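Local coordinates for beta-galactosidase/beta-glucuronidase (PDB 6MVF), which binds flavin mononucleotide and probably hydrolyses beta-glycosidic bonds as a beta-glucuronidase of glycoside hydrolase family 2, at residues A[66-79]-A[127-141]. Residues are numbered along the deposited sequence; the frame is centred on the assembly and turned at random.
Sequences YLRTTGVYSRTFKK and CRDGDNELTIEVSNE
Strands 70-78 and 131-139 pair antiparallel: Gly71, Tyr73, Arg75 and Phe77 exchange backbone N-H···O bonds in both directions with Val138, Ile136, Leu134 and Asn132. Past the strand ends, Arg68 turns its guanidinium edge to Asn140, NE and NH2 both donating to Asn140 O at 2.9 Å, while Asn140 OD1 accepts from Thr69 N at 2.9 Å. With chi1 at 70°, CG of Asn140 stands between the backbone N and the carbonyl carbon, which brings OD1 to Thr69, while its ND2 bonds to Phe155 O. A leucine in place of Arg68 would probably leave Asn140 O without both of these donors. The two strands are central neighbours in an antiparallel sheet of the family 2 sugar-binding domain, flanked by strands 34-37 and 99-104. On the side facing strand 163-168, Asn132 CB lies over one face of the Phe77 ring, 3.9 Å from its centroid, a CH-pi contact offset toward the rim; Cys127 SG meets the ring edge and Leu134 CB lies 3.7 Å from Phe77 CE1. On the other side, Val72 CG2 packs alongside Glu137 CG, Thr76 OG1 bonds to Glu133 OE2 at 3.0 Å, and Lys78 NZ salt-bridges Asp131, meeting OD1 on its syn lone pair (NZ to OD1 2.8 Å).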
# COMPACT_ATOMS: atom_id res chain seq x y z
N TYR A 66 40.34 -1.27 9.57
CA TYR A 66 39.03 -1.90 9.74
C TYR A 66 39.22 -3.38 10.02
O TYR A 66 40.17 -4.00 9.52
CB TYR A 66 38.10 -1.71 8.53
CG TYR A 66 38.56 -2.33 7.21
CD1 TYR A 66 39.45 -1.67 6.37
CD2 TYR A 66 38.07 -3.56 6.79
CE1 TYR A 66 39.85 -2.22 5.16
CE2 TYR A 66 38.47 -4.12 5.57
CZ TYR A 66 39.36 -3.44 4.76
OH TYR A 66 39.75 -4.00 3.57
N LEU A 67 38.32 -3.95 10.83
CA LEU A 67 38.51 -5.32 11.31
C LEU A 67 38.41 -6.29 10.14
O LEU A 67 37.34 -6.48 9.56
CB LEU A 67 37.49 -5.66 12.39
CG LEU A 67 37.38 -7.12 12.85
CD1 LEU A 67 38.68 -7.64 13.46
CD2 LEU A 67 36.21 -7.30 13.82
N ARG A 68 39.54 -6.91 9.78
CA ARG A 68 39.55 -8.02 8.84
C ARG A 68 39.82 -9.30 9.64
O ARG A 68 40.78 -9.35 10.41
CB ARG A 68 40.60 -7.82 7.74
CG ARG A 68 40.50 -6.44 7.07
CD ARG A 68 41.50 -6.29 5.92
NE ARG A 68 41.29 -7.36 4.96
CZ ARG A 68 41.86 -7.43 3.76
NH1 ARG A 68 42.71 -6.48 3.38
NH2 ARG A 68 41.59 -8.46 2.96
N THR A 69 38.95 -10.30 9.46
CA THR A 69 38.95 -11.49 10.31
C THR A 69 37.86 -12.47 9.90
O THR A 69 37.21 -12.30 8.86
CB THR A 69 38.74 -11.12 11.78
OG1 THR A 69 39.03 -12.25 12.61
CG2 THR A 69 37.28 -10.65 12.02
N THR A 70 37.62 -13.47 10.73
CA THR A 70 36.54 -14.42 10.50
C THR A 70 35.39 -14.15 11.47
O THR A 70 35.59 -14.16 12.69
CB THR A 70 37.04 -15.85 10.62
OG1 THR A 70 38.17 -16.01 9.74
CG2 THR A 70 35.92 -16.83 10.26
N GLY A 71 34.21 -13.89 10.91
CA GLY A 71 32.97 -13.83 11.67
C GLY A 71 32.09 -15.01 11.30
O GLY A 71 31.96 -15.36 10.13
N VAL A 72 31.52 -15.64 12.32
CA VAL A 72 30.63 -16.79 12.17
C VAL A 72 29.21 -16.32 12.43
O VAL A 72 28.90 -15.80 13.51
CB VAL A 72 31.00 -17.94 13.12
CG1 VAL A 72 30.04 -19.11 12.95
CG2 VAL A 72 32.40 -18.38 12.83
N TYR A 73 28.35 -16.47 11.42
CA TYR A 73 26.92 -16.23 11.54
C TYR A 73 26.24 -17.57 11.76
O TYR A 73 26.65 -18.58 11.18
CB TYR A 73 26.33 -15.57 10.26
CG TYR A 73 26.85 -14.17 9.87
CD1 TYR A 73 28.01 -14.01 9.12
CD2 TYR A 73 26.14 -13.03 10.22
CE1 TYR A 73 28.46 -12.76 8.74
CE2 TYR A 73 26.58 -11.77 9.86
CZ TYR A 73 27.75 -11.63 9.12
OH TYR A 73 28.17 -10.36 8.76
N SER A 74 25.19 -17.57 12.58
CA SER A 74 24.42 -18.80 12.74
C SER A 74 22.99 -18.46 13.13
O SER A 74 22.74 -17.45 13.80
CB SER A 74 25.04 -19.74 13.78
OG SER A 74 24.85 -19.23 15.08
N ARG A 75 22.07 -19.31 12.69
CA ARG A 75 20.65 -19.17 13.00
C ARG A 75 19.99 -20.54 12.85
O ARG A 75 20.60 -21.49 12.37
CB ARG A 75 19.96 -18.14 12.11
CG ARG A 75 19.69 -18.62 10.70
CD ARG A 75 18.63 -17.75 10.06
NE ARG A 75 17.30 -18.35 10.21
CZ ARG A 75 16.16 -17.75 9.90
NH1 ARG A 75 16.15 -16.52 9.43
NH2 ARG A 75 15.03 -18.39 10.07
N THR A 76 18.72 -20.61 13.25
CA THR A 76 17.92 -21.82 13.15
C THR A 76 16.88 -21.67 12.05
O THR A 76 16.45 -20.56 11.72
CB THR A 76 17.27 -22.10 14.51
OG1 THR A 76 18.31 -22.48 15.41
CG2 THR A 76 16.23 -23.23 14.43
N PHE A 77 16.51 -22.79 11.41
CA PHE A 77 15.48 -22.77 10.38
C PHE A 77 14.71 -24.08 10.39
O PHE A 77 15.23 -25.12 10.82
CB PHE A 77 16.06 -22.47 8.98
CG PHE A 77 16.93 -23.56 8.40
CD1 PHE A 77 18.29 -23.63 8.67
CD2 PHE A 77 16.40 -24.50 7.52
CE1 PHE A 77 19.09 -24.62 8.10
CE2 PHE A 77 17.21 -25.50 6.95
CZ PHE A 77 18.55 -25.54 7.24
N LYS A 78 13.46 -24.02 9.94
CA LYS A 78 12.64 -25.21 9.81
C LYS A 78 12.83 -25.78 8.41
O LYS A 78 12.96 -25.02 7.44
CB LYS A 78 11.16 -24.91 10.06
CG LYS A 78 10.88 -24.36 11.44
CD LYS A 78 9.77 -25.14 12.14
CE LYS A 78 10.05 -25.31 13.64
NZ LYS A 78 10.41 -24.02 14.30
N LYS A 79 12.86 -27.09 8.32
CA LYS A 79 13.04 -27.75 7.04
C LYS A 79 11.79 -27.51 6.20
O LYS A 79 10.69 -27.83 6.66
CB LYS A 79 13.31 -29.24 7.25
CG LYS A 79 13.47 -30.08 5.99
CD LYS A 79 13.02 -31.51 6.28
CE LYS A 79 12.95 -32.38 5.03
NZ LYS A 79 14.29 -32.73 4.48
N CYS A 127 19.46 -32.11 6.19
CA CYS A 127 18.28 -31.56 6.83
C CYS A 127 17.52 -32.64 7.59
O CYS A 127 17.35 -33.76 7.11
CB CYS A 127 17.34 -30.92 5.80
SG CYS A 127 17.89 -29.33 5.15
N ARG A 128 17.05 -32.28 8.78
CA ARG A 128 16.10 -33.07 9.54
C ARG A 128 14.81 -32.27 9.68
O ARG A 128 14.78 -31.05 9.50
CB ARG A 128 16.67 -33.42 10.92
CG ARG A 128 16.80 -32.23 11.82
CD ARG A 128 18.12 -32.23 12.56
NE ARG A 128 18.19 -31.05 13.42
CZ ARG A 128 19.16 -30.80 14.29
NH1 ARG A 128 20.18 -31.65 14.42
NH2 ARG A 128 19.10 -29.70 15.02
N ASP A 129 13.73 -32.98 9.99
CA ASP A 129 12.48 -32.29 10.26
C ASP A 129 12.60 -31.39 11.48
O ASP A 129 13.45 -31.59 12.36
CB ASP A 129 11.35 -33.31 10.46
CG ASP A 129 11.33 -34.36 9.37
OD1 ASP A 129 12.35 -34.46 8.65
OD2 ASP A 129 10.30 -35.07 9.24
N GLY A 130 11.75 -30.37 11.53
CA GLY A 130 11.81 -29.40 12.60
C GLY A 130 13.03 -28.51 12.47
O GLY A 130 13.53 -28.25 11.37
N ASP A 131 13.52 -28.06 13.62
CA ASP A 131 14.60 -27.09 13.63
C ASP A 131 15.88 -27.70 13.06
O ASP A 131 16.17 -28.88 13.27
CB ASP A 131 14.84 -26.59 15.05
CG ASP A 131 13.75 -25.64 15.52
OD1 ASP A 131 12.89 -25.26 14.70
OD2 ASP A 131 13.75 -25.26 16.72
N ASN A 132 16.62 -26.89 12.31
CA ASN A 132 17.97 -27.20 11.87
C ASN A 132 18.86 -26.01 12.24
O ASN A 132 18.36 -24.93 12.55
CB ASN A 132 18.04 -27.48 10.35
CG ASN A 132 17.24 -28.70 9.94
OD1 ASN A 132 17.80 -29.73 9.56
ND2 ASN A 132 15.91 -28.60 10.03
N GLU A 133 20.17 -26.21 12.22
CA GLU A 133 21.12 -25.12 12.45
C GLU A 133 21.92 -24.81 11.19
O GLU A 133 22.47 -25.72 10.55
CB GLU A 133 22.05 -25.43 13.62
CG GLU A 133 21.63 -24.73 14.92
CD GLU A 133 22.09 -23.26 15.01
OE1 GLU A 133 23.23 -22.94 14.58
OE2 GLU A 133 21.32 -22.41 15.53
N LEU A 134 21.97 -23.53 10.84
CA LEU A 134 22.71 -23.03 9.68
C LEU A 134 23.88 -22.18 10.17
O LEU A 134 23.68 -21.24 10.95
CB LEU A 134 21.78 -22.21 8.78
CG LEU A 134 22.32 -21.48 7.55
CD1 LEU A 134 22.98 -22.46 6.64
CD2 LEU A 134 21.19 -20.75 6.81
N THR A 135 25.09 -22.53 9.70
CA THR A 135 26.33 -21.87 10.13
C THR A 135 27.10 -21.41 8.90
O THR A 135 27.40 -22.23 8.02
CB THR A 135 27.19 -22.83 10.97
OG1 THR A 135 26.44 -23.27 12.11
CG2 THR A 135 28.46 -22.15 11.46
N ILE A 136 27.41 -20.12 8.82
CA ILE A 136 28.19 -19.56 7.71
C ILE A 136 29.41 -18.85 8.29
O ILE A 136 29.30 -17.78 8.89
CB ILE A 136 27.37 -18.60 6.84
CG1 ILE A 136 26.07 -19.26 6.38
CG2 ILE A 136 28.20 -18.14 5.64
CD1 ILE A 136 24.98 -18.28 5.93
N GLU A 137 30.58 -19.45 8.09
CA GLU A 137 31.85 -18.80 8.41
C GLU A 137 32.24 -17.90 7.26
O GLU A 137 32.30 -18.35 6.11
CB GLU A 137 32.94 -19.84 8.65
CG GLU A 137 32.93 -20.47 10.03
CD GLU A 137 34.10 -21.42 10.26
OE1 GLU A 137 33.86 -22.52 10.83
OE2 GLU A 137 35.26 -21.07 9.89
N VAL A 138 32.51 -16.63 7.56
CA VAL A 138 32.86 -15.63 6.56
C VAL A 138 34.17 -14.97 6.97
O VAL A 138 34.33 -14.57 8.13
CB VAL A 138 31.75 -14.57 6.42
CG1 VAL A 138 32.12 -13.53 5.37
CG2 VAL A 138 30.44 -15.24 6.10
N SER A 139 35.09 -14.83 6.03
CA SER A 139 36.36 -14.18 6.29
C SER A 139 36.62 -13.12 5.23
O SER A 139 36.55 -13.42 4.03
CB SER A 139 37.51 -15.18 6.30
OG SER A 139 38.75 -14.49 6.38
N ASN A 140 36.95 -11.90 5.66
CA ASN A 140 37.41 -10.87 4.74
C ASN A 140 38.92 -10.64 4.84
O ASN A 140 39.42 -9.55 4.50
CB ASN A 140 36.63 -9.57 4.94
CG ASN A 140 36.95 -8.88 6.25
OD1 ASN A 140 37.36 -9.50 7.23
ND2 ASN A 140 36.74 -7.56 6.28
N GLU A 141 39.67 -11.65 5.29
CA GLU A 141 41.12 -11.61 5.31
C GLU A 141 41.69 -11.93 3.94
O GLU A 141 41.07 -12.65 3.14
CB GLU A 141 41.67 -12.60 6.35
CG GLU A 141 41.56 -12.10 7.79
CD GLU A 141 41.74 -13.21 8.84
OE1 GLU A 141 41.01 -14.24 8.81
OE2 GLU A 141 42.63 -13.01 9.71
O HOH W 1 10.34 -29.70 8.95